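Non-toxic crystal protein (Bacillus thuringiensis, PDB 2D42) is a non-toxic parasporal inclusion protein of unknown function that closely resembles beta-pore-forming toxins of the aerolysin and epsilon-toxin type in structure. Local coordinates at residues D41-D46 against M166-C171; G101-N106 against I118-A123; G161-M166 against G226-Q231. All blocks are in the same frame, centred on the assembly; numbering follows the deposited sequence.

All three contacts are antiparallel strand pairs in the middle of an elongated, strand-rich chain. Contacts 1 and 3 belong to one large sheet: both use strand 150-185 and share Met166, with strand 36-43 as partner in contact 1 and strand 219-244 in contact 3. Contact 2 is a local hairpin, nested in the loop that contact 1 closes and packed on the large sheet. Each contact has a buried and a more exposed face. The outer face carries a salt bridge in contact 1, Lys102, Phe104 and Glu121 in contact 2, and a mixed row with Glu164, Thr227, Ser229 and Gln231 in contact 3. The buried faces are largely apolar, with Lys165 the exception in contact 3.

Contact 1: residues D41-D46 against M166-C171; sequences DARIPD and MTVLEC
Asp41 to Arg43 pair with Val168 to Glu170 in an antiparallel beta ladder of the large sheet of an aerolysin/epsilon-toxin-like fold, where strand 36-43 runs beside the long strand 150-185. Asp41 faces Glu170 and Arg43 faces Val168 as hydrogen-bonded pairs; Ala42 and Leu169 form the non-hydrogen-bonded pair between them. Four backbone bonds hold the ladder, among them Glu170 N to Asp41 O at 2.8 Å. On the buried face Ala42 CB touches Leu169 CD2 at 3.6 Å, and Ala42 also packs on Tyr103 of strand 101-109. On the other edge of strand 150-185, Thr167 and Leu169 bond through their backbones to strand 219-244.

The opposite face is more polar. Arg43 starts with CG between its backbone N and carbonyl carbon (chi1 52°), then runs extended alongside Val168. Val168 CG1 lies over one face of the guanidinium, 3.6 Å from Arg43 NH2. Glu170 comes near the guanidinium edge, somewhat tilted from its plane, with the two flat groups turned 70° against each other. The Asp41 and Glu170 carboxylates are near each other, and Arg43 probably offsets some of that like charge.

Beyond Arg43 the chain leaves the strand. Pro45 crosses Met166 at about a right angle, and Pro45 CD rests 3.9 Å from Val168 CG2. A water takes the N-H of Asp46 and donates to Met166 O. In the salt bridge, Arg43 NH2 meets Glu170 OE1 at 2.6 Å from the syn side, 31° out of the carboxylate plane, and Arg43 NE gives the same oxygen a weak second bond at 3.0 Å.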
ATOM      1  N   ASP A  41      -1.896   6.558   5.954  1.00 29.39           N
ATOM      2  CA  ASP A  41      -1.209   5.420   6.558  1.00 31.43           C
ATOM      3  C   ASP A  41      -1.989   4.130   6.328  1.00 30.51           C
ATOM      4  O   ASP A  41      -3.220   4.126   6.288  1.00 29.54           O
ATOM      5  CB  ASP A  41      -1.006   5.645   8.060  1.00 32.10           C
ATOM      6  CG  ASP A  41       0.179   4.858   8.616  1.00 35.43           C
ATOM      7  OD1 ASP A  41       0.807   4.084   7.860  1.00 33.37           O
ATOM      8  OD2 ASP A  41       0.487   5.019   9.814  1.00 38.30           O
ATOM      9  N   ALA A  42      -1.258   3.036   6.164  1.00 31.48           N
ATOM     10  CA  ALA A  42      -1.874   1.736   5.936  1.00 32.70           C
ATOM     11  C   ALA A  42      -1.101   0.683   6.703  1.00 32.61           C
ATOM     12  O   ALA A  42       0.044   0.383   6.373  1.00 35.43           O
ATOM     13  CB  ALA A  42      -1.870   1.408   4.456  1.00 32.99           C
ATOM     14  N   ARG A  43      -1.721   0.131   7.736  1.00 31.84           N
ATOM     15  CA  ARG A  43      -1.058  -0.889   8.524  1.00 33.42           C
ATOM     16  C   ARG A  43      -1.759  -2.232   8.393  1.00 31.47           C
ATOM     17  O   ARG A  43      -2.920  -2.304   7.984  1.00 29.48           O
ATOM     18  CB  ARG A  43      -0.960  -0.460   9.995  1.00 34.46           C
ATOM     19  CG  ARG A  43      -2.251  -0.008  10.644  1.00 38.95           C
ATOM     20  CD  ARG A  43      -1.948   0.756  11.940  1.00 42.28           C
ATOM     21  NE  ARG A  43      -3.149   1.308  12.561  1.00 45.19           N
ATOM     22  CZ  ARG A  43      -4.102   0.581  13.137  1.00 47.60           C
ATOM     23  NH1 ARG A  43      -4.003  -0.744  13.181  1.00 48.95           N
ATOM     24  NH2 ARG A  43      -5.165   1.178  13.665  1.00 49.13           N
ATOM     25  N   ILE A  44      -1.029  -3.288   8.731  1.00 30.24           N
ATOM     26  CA  ILE A  44      -1.522  -4.656   8.656  1.00 29.38           C
ATOM     27  C   ILE A  44      -1.619  -5.210  10.070  1.00 29.34           C
ATOM     28  O   ILE A  44      -0.614  -5.563  10.683  1.00 31.09           O
ATOM     29  CB  ILE A  44      -0.554  -5.499   7.799  1.00 29.92           C
ATOM     30  CG1 ILE A  44      -0.473  -4.876   6.402  1.00 29.16           C
ATOM     31  CG2 ILE A  44      -0.998  -6.972   7.752  1.00 28.66           C
ATOM     32  CD1 ILE A  44       0.581  -5.476   5.526  1.00 33.17           C
ATOM     33  N   PRO A  45      -2.839  -5.288  10.614  1.00 28.75           N
ATOM     34  CA  PRO A  45      -2.993  -5.805  11.977  1.00 29.55           C
ATOM     35  C   PRO A  45      -2.459  -7.221  12.232  1.00 29.49           C
ATOM     36  O   PRO A  45      -2.075  -7.534  13.348  1.00 28.52           O
ATOM     37  CB  PRO A  45      -4.495  -5.660  12.235  1.00 29.72           C
ATOM     38  CG  PRO A  45      -5.094  -5.716  10.864  1.00 31.06           C
ATOM     39  CD  PRO A  45      -4.140  -4.915  10.031  1.00 28.48           C
ATOM     40  N   ASP A  46      -2.428  -8.072  11.208  1.00 29.21           N
ATOM     41  CA  ASP A  46      -1.902  -9.434  11.372  1.00 28.98           C
ATOM     42  C   ASP A  46      -0.737  -9.615  10.405  1.00 27.48           C
ATOM     43  O   ASP A  46      -0.913 -10.085   9.285  1.00 25.50           O
ATOM     44  CB  ASP A  46      -2.986 -10.484  11.093  1.00 29.42           C
ATOM     45  CG  ASP A  46      -2.491 -11.911  11.314  1.00 29.45           C
ATOM     46  OD1 ASP A  46      -1.328 -12.082  11.735  1.00 26.02           O
ATOM     47  OD2 ASP A  46      -3.262 -12.861  11.064  1.00 32.32           O
ATOM     48  N   MET A 166      -5.545  -8.039   5.264  1.00 23.82           N
ATOM     49  CA  MET A 166      -6.496  -6.957   5.433  1.00 26.17           C
ATOM     50  C   MET A 166      -5.651  -5.771   5.900  1.00 24.20           C
ATOM     51  O   MET A 166      -4.625  -5.944   6.564  1.00 22.49           O
ATOM     52  CB  MET A 166      -7.533  -7.348   6.496  1.00 29.13           C
ATOM     53  CG  MET A 166      -8.454  -6.222   6.961  1.00 36.93           C
ATOM     54  SD  MET A 166      -7.785  -5.386   8.426  1.00 44.73           S
ATOM     55  CE  MET A 166      -8.217  -6.587   9.717  1.00 42.58           C
ATOM     56  N   THR A 167      -6.050  -4.569   5.531  1.00 25.79           N
ATOM     57  CA  THR A 167      -5.293  -3.401   5.962  1.00 24.70           C
ATOM     58  C   THR A 167      -6.214  -2.432   6.683  1.00 25.34           C
ATOM     59  O   THR A 167      -7.416  -2.405   6.431  1.00 25.36           O
ATOM     60  CB  THR A 167      -4.676  -2.647   4.776  1.00 24.40           C
ATOM     61  OG1 THR A 167      -5.722  -2.220   3.896  1.00 24.65           O
ATOM     62  CG2 THR A 167      -3.679  -3.534   4.017  1.00 24.71           C
ATOM     63  N   VAL A 168      -5.644  -1.656   7.594  1.00 23.61           N
ATOM     64  CA  VAL A 168      -6.395  -0.647   8.316  1.00 24.95           C
ATOM     65  C   VAL A 168      -5.883   0.638   7.682  1.00 25.04           C
ATOM     66  O   VAL A 168      -4.687   0.911   7.705  1.00 22.14           O
ATOM     67  CB  VAL A 168      -6.088  -0.669   9.832  1.00 23.14           C
ATOM     68  CG1 VAL A 168      -6.743   0.541  10.514  1.00 21.44           C
ATOM     69  CG2 VAL A 168      -6.644  -1.964  10.451  1.00 25.43           C
ATOM     70  N   LEU A 169      -6.777   1.405   7.071  1.00 25.77           N
ATOM     71  CA  LEU A 169      -6.353   2.633   6.412  1.00 25.84           C
ATOM     72  C   LEU A 169      -6.640   3.821   7.303  1.00 26.06           C
ATOM     73  O   LEU A 169      -7.720   3.927   7.875  1.00 28.16           O
ATOM     74  CB  LEU A 169      -7.069   2.775   5.065  1.00 23.66           C
ATOM     75  CG  LEU A 169      -6.917   1.547   4.152  1.00 25.97           C
ATOM     76  CD1 LEU A 169      -7.731   1.753   2.877  1.00 21.72           C
ATOM     77  CD2 LEU A 169      -5.434   1.315   3.824  1.00 21.74           C
ATOM     78  N   GLU A 170      -5.664   4.713   7.423  1.00 27.57           N
ATOM     79  CA  GLU A 170      -5.814   5.886   8.275  1.00 27.04           C
ATOM     80  C   GLU A 170      -5.333   7.161   7.606  1.00 27.61           C
ATOM     81  O   GLU A 170      -4.515   7.119   6.699  1.00 26.00           O
ATOM     82  CB  GLU A 170      -5.034   5.681   9.577  1.00 28.46           C
ATOM     83  CG  GLU A 170      -5.615   4.596  10.468  1.00 34.40           C
ATOM     84  CD  GLU A 170      -4.706   4.241  11.630  1.00 37.42           C
ATOM     85  OE1 GLU A 170      -5.161   3.519  12.536  1.00 42.15           O
ATOM     86  OE2 GLU A 170      -3.537   4.672  11.637  1.00 40.77           O
ATOM     87  N   CYS A 171      -5.867   8.293   8.061  1.00 27.63           N
ATOM     88  CA  CYS A 171      -5.468   9.596   7.551  1.00 26.90           C
ATOM     89  C   CYS A 171      -6.127  10.680   8.391  1.00 27.05           C
ATOM     90  O   CYS A 171      -7.041  10.406   9.174  1.00 29.17           O
ATOM     91  CB  CYS A 171      -5.853   9.761   6.072  1.00 26.26           C
ATOM     92  SG  CYS A 171      -7.636   9.841   5.681  1.00 25.71           S
TER
HETATM   93  O   HOH W   1      -3.953  -7.881   8.776  1.00 23.05           O

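Contact 2: residues G101-N106 against I118-A123; sequences GKYFAN and IAFEGA
Tyr103 and Phe120 face each other as a hydrogen-bonded pair at the middle of the contact. Tyr103 CB sits over one face of the Phe120 ring, 3.6 Å from the ring centroid, in a CH-pi contact. A chi1 of 63° swings the Phe120 ring back over the strand pair toward Tyr103. The two rings are oblique, with planes 38° apart. Along the same face, Ala105 CB meets Ile118 CG1 at 3.9 Å. At the other end Tyr103 CE2 lies 3.8 Å from Gly122 O, beside the glycine pair Gly101 and Gly122.

The other face is more exposed. Phe104 leans across to Ala119, with Phe104 CE1 3.3 Å from Ala119 CB. Lys102 is bent, and its CE packs on Ala119 CB. Its NZ stays 4.2 Å from Glu121 OE2, beyond a salt bridge.

Six backbone hydrogen bonds fix this register. Gly101 N to Gly122 O is short at 2.7 Å and nearly straight, at 174°. Further out, Tyr103 packs on Leu40 and Phe120 on Ala42 of strand 36-43. Ile118 and Phe120 reach Ile228 of strand 219-244. Ser87 and Thr85 of strand 71-94 bond through their hydroxyls to Glu121 O and Ala119 O, on the edge of the hairpin turned from strand 101-109. The arrangement is consistent with the tucked amphipathic hairpin of aerolysin-type toxins, which in the toxins is thought to become the membrane-spanning barrel.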
ATOM      1  N   GLY A 101      -0.898   6.701  -2.225  1.00 32.97           N
ATOM      2  CA  GLY A 101       0.085   6.680  -1.154  1.00 33.69           C
ATOM      3  C   GLY A 101       1.060   5.514  -1.276  1.00 33.91           C
ATOM      4  O   GLY A 101       0.745   4.492  -1.890  1.00 31.05           O
ATOM      5  N   LYS A 102       2.249   5.672  -0.701  1.00 33.93           N
ATOM      6  CA  LYS A 102       3.272   4.623  -0.718  1.00 36.33           C
ATOM      7  C   LYS A 102       3.303   4.070   0.706  1.00 34.72           C
ATOM      8  O   LYS A 102       3.344   4.843   1.662  1.00 34.02           O
ATOM      9  CB  LYS A 102       4.637   5.215  -1.070  1.00 39.13           C
ATOM     10  CG  LYS A 102       5.568   4.280  -1.835  1.00 45.15           C
ATOM     11  CD  LYS A 102       5.775   2.941  -1.130  1.00 48.44           C
ATOM     12  CE  LYS A 102       6.829   2.108  -1.850  1.00 51.54           C
ATOM     13  NZ  LYS A 102       6.557   1.989  -3.313  1.00 51.90           N
ATOM     14  N   TYR A 103       3.275   2.746   0.852  1.00 32.30           N
ATOM     15  CA  TYR A 103       3.268   2.132   2.186  1.00 31.28           C
ATOM     16  C   TYR A 103       4.268   0.977   2.333  1.00 32.36           C
ATOM     17  O   TYR A 103       4.811   0.484   1.346  1.00 28.70           O
ATOM     18  CB  TYR A 103       1.867   1.614   2.507  1.00 32.40           C
ATOM     19  CG  TYR A 103       0.753   2.606   2.241  1.00 35.00           C
ATOM     20  CD1 TYR A 103       0.510   3.671   3.107  1.00 36.77           C
ATOM     21  CD2 TYR A 103      -0.069   2.467   1.124  1.00 36.47           C
ATOM     22  CE1 TYR A 103      -0.529   4.570   2.868  1.00 38.24           C
ATOM     23  CE2 TYR A 103      -1.109   3.361   0.876  1.00 38.06           C
ATOM     24  CZ  TYR A 103      -1.336   4.404   1.752  1.00 36.02           C
ATOM     25  OH  TYR A 103      -2.394   5.251   1.530  1.00 40.71           O
ATOM     26  N   PHE A 104       4.495   0.553   3.576  1.00 32.20           N
ATOM     27  CA  PHE A 104       5.425  -0.534   3.885  1.00 33.42           C
ATOM     28  C   PHE A 104       4.908  -1.375   5.051  1.00 33.41           C
ATOM     29  O   PHE A 104       4.037  -0.946   5.806  1.00 33.34           O
ATOM     30  CB  PHE A 104       6.802   0.027   4.249  1.00 36.99           C
ATOM     31  CG  PHE A 104       7.543   0.619   3.084  1.00 41.96           C
ATOM     32  CD1 PHE A 104       8.369  -0.176   2.286  1.00 42.39           C
ATOM     33  CD2 PHE A 104       7.404   1.969   2.768  1.00 44.37           C
ATOM     34  CE1 PHE A 104       9.041   0.368   1.194  1.00 43.76           C
ATOM     35  CE2 PHE A 104       8.074   2.522   1.675  1.00 45.80           C
ATOM     36  CZ  PHE A 104       8.894   1.716   0.887  1.00 44.33           C
ATOM     37  N   ALA A 105       5.448  -2.578   5.186  1.00 30.21           N
ATOM     38  CA  ALA A 105       5.054  -3.477   6.260  1.00 29.32           C
ATOM     39  C   ALA A 105       6.114  -4.558   6.431  1.00 26.87           C
ATOM     40  O   ALA A 105       6.591  -5.133   5.450  1.00 26.13           O
ATOM     41  CB  ALA A 105       3.709  -4.103   5.951  1.00 28.13           C
ATOM     42  N   ASN A 106       6.502  -4.802   7.679  1.00 25.67           N
ATOM     43  CA  ASN A 106       7.495  -5.817   7.988  1.00 25.75           C
ATOM     44  C   ASN A 106       6.747  -7.104   8.298  1.00 25.28           C
ATOM     45  O   ASN A 106       6.359  -7.354   9.436  1.00 29.06           O
ATOM     46  CB  ASN A 106       8.336  -5.390   9.196  1.00 24.10           C
ATOM     47  CG  ASN A 106       9.242  -4.217   8.880  1.00 27.05           C
ATOM     48  OD1 ASN A 106      10.059  -4.284   7.965  1.00 27.89           O
ATOM     49  ND2 ASN A 106       9.098  -3.129   9.636  1.00 26.16           N
ATOM     50  N   ILE A 118       7.645  -5.558   2.861  1.00 23.33           N
ATOM     51  CA  ILE A 118       6.999  -5.344   1.574  1.00 24.94           C
ATOM     52  C   ILE A 118       6.709  -3.860   1.390  1.00 26.60           C
ATOM     53  O   ILE A 118       6.703  -3.089   2.355  1.00 27.15           O
ATOM     54  CB  ILE A 118       5.652  -6.081   1.455  1.00 26.36           C
ATOM     55  CG1 ILE A 118       4.651  -5.485   2.450  1.00 27.93           C
ATOM     56  CG2 ILE A 118       5.839  -7.585   1.682  1.00 27.32           C
ATOM     57  CD1 ILE A 118       3.228  -5.839   2.141  1.00 28.70           C
ATOM     58  N   ALA A 119       6.465  -3.478   0.142  1.00 25.97           N
ATOM     59  CA  ALA A 119       6.143  -2.104  -0.208  1.00 27.27           C
ATOM     60  C   ALA A 119       4.937  -2.196  -1.128  1.00 27.63           C
ATOM     61  O   ALA A 119       4.831  -3.131  -1.938  1.00 25.85           O
ATOM     62  CB  ALA A 119       7.315  -1.444  -0.939  1.00 25.13           C
ATOM     63  N   PHE A 120       4.011  -1.255  -0.974  1.00 26.52           N
ATOM     64  CA  PHE A 120       2.826  -1.225  -1.813  1.00 26.41           C
ATOM     65  C   PHE A 120       2.268   0.183  -1.956  1.00 28.11           C
ATOM     66  O   PHE A 120       2.633   1.094  -1.195  1.00 25.00           O
ATOM     67  CB  PHE A 120       1.759  -2.190  -1.269  1.00 29.34           C
ATOM     68  CG  PHE A 120       1.230  -1.844   0.107  1.00 29.34           C
ATOM     69  CD1 PHE A 120       0.009  -1.186   0.251  1.00 29.59           C
ATOM     70  CD2 PHE A 120       1.909  -2.244   1.252  1.00 27.76           C
ATOM     71  CE1 PHE A 120      -0.531  -0.938   1.513  1.00 29.60           C
ATOM     72  CE2 PHE A 120       1.382  -2.001   2.522  1.00 30.61           C
ATOM     73  CZ  PHE A 120       0.156  -1.348   2.655  1.00 31.06           C
ATOM     74  N   GLU A 121       1.421   0.371  -2.965  1.00 27.68           N
ATOM     75  CA  GLU A 121       0.796   1.665  -3.200  1.00 29.44           C
ATOM     76  C   GLU A 121      -0.707   1.465  -3.184  1.00 30.42           C
ATOM     77  O   GLU A 121      -1.210   0.365  -3.457  1.00 28.87           O
ATOM     78  CB  GLU A 121       1.217   2.252  -4.551  1.00 31.57           C
ATOM     79  CG  GLU A 121       2.679   2.615  -4.649  1.00 34.03           C
ATOM     80  CD  GLU A 121       3.028   3.254  -5.986  1.00 37.18           C
ATOM     81  OE1 GLU A 121       2.288   3.034  -6.966  1.00 37.71           O
ATOM     82  OE2 GLU A 121       4.051   3.964  -6.063  1.00 40.17           O
ATOM     83  N   GLY A 122      -1.428   2.531  -2.862  1.00 28.44           N
ATOM     84  CA  GLY A 122      -2.871   2.443  -2.810  1.00 29.40           C
ATOM     85  C   GLY A 122      -3.493   3.811  -2.611  1.00 31.74           C
ATOM     86  O   GLY A 122      -2.810   4.775  -2.254  1.00 30.89           O
ATOM     87  N   ALA A 123      -4.795   3.893  -2.850  1.00 30.26           N
ATOM     88  CA  ALA A 123      -5.519   5.144  -2.706  1.00 29.84           C
ATOM     89  C   ALA A 123      -6.696   4.901  -1.780  1.00 28.87           C
ATOM     90  O   ALA A 123      -7.487   3.983  -2.001  1.00 27.25           O
ATOM     91  CB  ALA A 123      -6.013   5.624  -4.076  1.00 29.99           C
TER

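Contact 3: residues G161-M166 against G226-Q231; sequences GAFEKM and GTISGQ
Phe163 and Lys165 pair with Gly230 and Ile228 where two long neighbouring strands of the large sheet, 150-185 and 219-244, run antiparallel in the elongated body of the aerolysin/epsilon-toxin-like fold. The segment axes are 4.7 Å apart at closest approach. Phe163 with Gly230 and Lys165 with Ile228 are hydrogen-bonded pairs. Lys165 N to Ile228 O and Ile228 N to Lys165 O are both 2.8 Å. Between and beyond them stand the non-hydrogen-bonded pairs Ala162-Gln231, Glu164-Ser229 and Met166-Thr227.

Phe163 dominates the buried face. Its chi1 of 58° lays the ring across the backbone of Gly230. Gly230 CA is 4.1 Å from the ring centroid, over the face, in a CH-pi contact. Gly230 N and O lie over the ring as well, while both bond to the Phe163 backbone. Beside the ring, Phe163 CE1 meets Ile228 CD1 at 3.9 Å. Ile118 of strand 114-122 packs on the Phe163 ring. Lys165 shares this face, but bends away at chi2 to give its NZ to Asp46 O in the loop after strand 36-43 and Ile48 O at the start of the short strand 48-49.

The other face is lightly packed across the pair. Glu164 CG touches Ser229 CB at 3.8 Å, and Gln231 CB lies 3.3 Å from Gly161 O. Strand 71-94 flanks 219-244 on its far edge, through backbone bonds of Thr227, Ser229 and Gln231. The pairing rests mainly on backbone bonds and on one aromatic ring laid over a glycine, while the charged end of Lys165 ties down the chain from Asp46 to Ile48.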
ATOM      1  N   GLY A 161       7.944 -15.514  -1.069  1.00 29.36           N
ATOM      2  CA  GLY A 161       6.782 -15.556  -0.201  1.00 26.94           C
ATOM      3  C   GLY A 161       5.577 -14.940  -0.888  1.00 27.05           C
ATOM      4  O   GLY A 161       5.711 -14.215  -1.876  1.00 26.82           O
ATOM      5  N   ALA A 162       4.392 -15.234  -0.371  1.00 24.30           N
ATOM      6  CA  ALA A 162       3.163 -14.696  -0.932  1.00 23.70           C
ATOM      7  C   ALA A 162       2.267 -14.372   0.246  1.00 23.63           C
ATOM      8  O   ALA A 162       2.383 -14.994   1.302  1.00 21.37           O
ATOM      9  CB  ALA A 162       2.493 -15.726  -1.850  1.00 25.51           C
ATOM     10  N   PHE A 163       1.369 -13.407   0.077  1.00 24.54           N
ATOM     11  CA  PHE A 163       0.493 -13.034   1.181  1.00 24.47           C
ATOM     12  C   PHE A 163      -0.780 -12.366   0.687  1.00 24.71           C
ATOM     13  O   PHE A 163      -0.869 -11.924  -0.450  1.00 24.48           O
ATOM     14  CB  PHE A 163       1.236 -12.066   2.111  1.00 24.04           C
ATOM     15  CG  PHE A 163       1.701 -10.825   1.410  1.00 25.99           C
ATOM     16  CD1 PHE A 163       0.878  -9.707   1.326  1.00 25.67           C
ATOM     17  CD2 PHE A 163       2.921 -10.812   0.737  1.00 22.79           C
ATOM     18  CE1 PHE A 163       1.262  -8.597   0.571  1.00 26.31           C
ATOM     19  CE2 PHE A 163       3.311  -9.710  -0.020  1.00 27.23           C
ATOM     20  CZ  PHE A 163       2.475  -8.601  -0.102  1.00 23.95           C
ATOM     21  N   GLU A 164      -1.764 -12.308   1.575  1.00 25.70           N
ATOM     22  CA  GLU A 164      -3.031 -11.665   1.306  1.00 28.46           C
ATOM     23  C   GLU A 164      -3.456 -11.193   2.686  1.00 27.97           C
ATOM     24  O   GLU A 164      -3.725 -12.007   3.575  1.00 27.58           O
ATOM     25  CB  GLU A 164      -4.041 -12.659   0.737  1.00 30.36           C
ATOM     26  CG  GLU A 164      -5.099 -11.998  -0.115  1.00 39.68           C
ATOM     27  CD  GLU A 164      -6.156 -12.969  -0.596  1.00 44.04           C
ATOM     28  OE1 GLU A 164      -5.784 -14.051  -1.116  1.00 47.30           O
ATOM     29  OE2 GLU A 164      -7.357 -12.643  -0.463  1.00 45.23           O
ATOM     30  N   LYS A 165      -3.495  -9.881   2.877  1.00 26.43           N
ATOM     31  CA  LYS A 165      -3.851  -9.336   4.181  1.00 25.10           C
ATOM     32  C   LYS A 165      -4.836  -8.181   4.156  1.00 24.53           C
ATOM     33  O   LYS A 165      -4.938  -7.434   3.179  1.00 23.49           O
ATOM     34  CB  LYS A 165      -2.595  -8.855   4.906  1.00 24.75           C
ATOM     35  CG  LYS A 165      -1.612  -9.935   5.282  1.00 21.81           C
ATOM     36  CD  LYS A 165      -2.159 -10.806   6.402  1.00 21.61           C
ATOM     37  CE  LYS A 165      -1.132 -11.853   6.786  1.00 20.89           C
ATOM     38  NZ  LYS A 165      -1.532 -12.526   8.047  1.00 21.69           N
ATOM     39  N   MET A 166      -5.545  -8.039   5.264  1.00 23.82           N
ATOM     40  CA  MET A 166      -6.496  -6.957   5.433  1.00 26.17           C
ATOM     41  C   MET A 166      -5.651  -5.771   5.900  1.00 24.20           C
ATOM     42  O   MET A 166      -4.625  -5.944   6.564  1.00 22.49           O
ATOM     43  CB  MET A 166      -7.533  -7.348   6.496  1.00 29.13           C
ATOM     44  CG  MET A 166      -8.454  -6.222   6.961  1.00 36.93           C
ATOM     45  SD  MET A 166      -7.785  -5.386   8.426  1.00 44.73           S
ATOM     46  CE  MET A 166      -8.217  -6.587   9.717  1.00 42.58           C
ATOM     47  N   GLY A 226      -8.965  -1.918   3.923  1.00 24.90           N
ATOM     48  CA  GLY A 226      -8.663  -2.370   2.579  1.00 25.18           C
ATOM     49  C   GLY A 226      -8.042  -3.761   2.606  1.00 25.38           C
ATOM     50  O   GLY A 226      -8.186  -4.498   3.581  1.00 23.98           O
ATOM     51  N   THR A 227      -7.349  -4.121   1.536  1.00 25.68           N
ATOM     52  CA  THR A 227      -6.678  -5.413   1.463  1.00 27.90           C
ATOM     53  C   THR A 227      -5.457  -5.247   0.567  1.00 26.79           C
ATOM     54  O   THR A 227      -5.385  -4.306  -0.219  1.00 26.13           O
ATOM     55  CB  THR A 227      -7.575  -6.511   0.827  1.00 29.83           C
ATOM     56  OG1 THR A 227      -7.900  -6.133  -0.511  1.00 31.41           O
ATOM     57  CG2 THR A 227      -8.857  -6.701   1.616  1.00 31.78           C
ATOM     58  N   ILE A 228      -4.488  -6.145   0.712  1.00 28.36           N
ATOM     59  CA  ILE A 228      -3.295  -6.128  -0.124  1.00 27.18           C
ATOM     60  C   ILE A 228      -2.915  -7.577  -0.343  1.00 28.08           C
ATOM     61  O   ILE A 228      -3.204  -8.431   0.488  1.00 26.96           O
ATOM     62  CB  ILE A 228      -2.086  -5.431   0.532  1.00 29.96           C
ATOM     63  CG1 ILE A 228      -1.726  -6.133   1.842  1.00 31.75           C
ATOM     64  CG2 ILE A 228      -2.370  -3.950   0.733  1.00 32.80           C
ATOM     65  CD1 ILE A 228      -0.456  -5.609   2.465  1.00 33.78           C
ATOM     66  N   SER A 229      -2.271  -7.854  -1.467  1.00 27.48           N
ATOM     67  CA  SER A 229      -1.836  -9.201  -1.772  1.00 29.53           C
ATOM     68  C   SER A 229      -0.606  -9.066  -2.639  1.00 29.46           C
ATOM     69  O   SER A 229      -0.444  -8.070  -3.343  1.00 29.61           O
ATOM     70  CB  SER A 229      -2.929  -9.959  -2.528  1.00 31.65           C
ATOM     71  OG  SER A 229      -3.114  -9.393  -3.808  1.00 37.84           O
ATOM     72  N   GLY A 230       0.279 -10.052  -2.584  1.00 30.23           N
ATOM     73  CA  GLY A 230       1.468  -9.975  -3.405  1.00 28.73           C
ATOM     74  C   GLY A 230       2.505 -11.025  -3.095  1.00 28.05           C
ATOM     75  O   GLY A 230       2.263 -11.965  -2.337  1.00 26.42           O
ATOM     76  N   GLN A 231       3.674 -10.859  -3.690  1.00 28.38           N
ATOM     77  CA  GLN A 231       4.773 -11.790  -3.485  1.00 30.40           C
ATOM     78  C   GLN A 231       6.054 -11.015  -3.270  1.00 30.33           C
ATOM     79  O   GLN A 231       6.160  -9.858  -3.674  1.00 31.33           O
ATOM     80  CB  GLN A 231       4.922 -12.691  -4.708  1.00 31.43           C
ATOM     81  CG  GLN A 231       3.728 -13.593  -4.938  1.00 37.82           C
ATOM     82  CD  GLN A 231       3.722 -14.206  -6.325  1.00 42.32           C
ATOM     83  OE1 GLN A 231       3.189 -15.301  -6.529  1.00 46.81           O
ATOM     84  NE2 GLN A 231       4.299 -13.498  -7.289  1.00 43.86           N
TER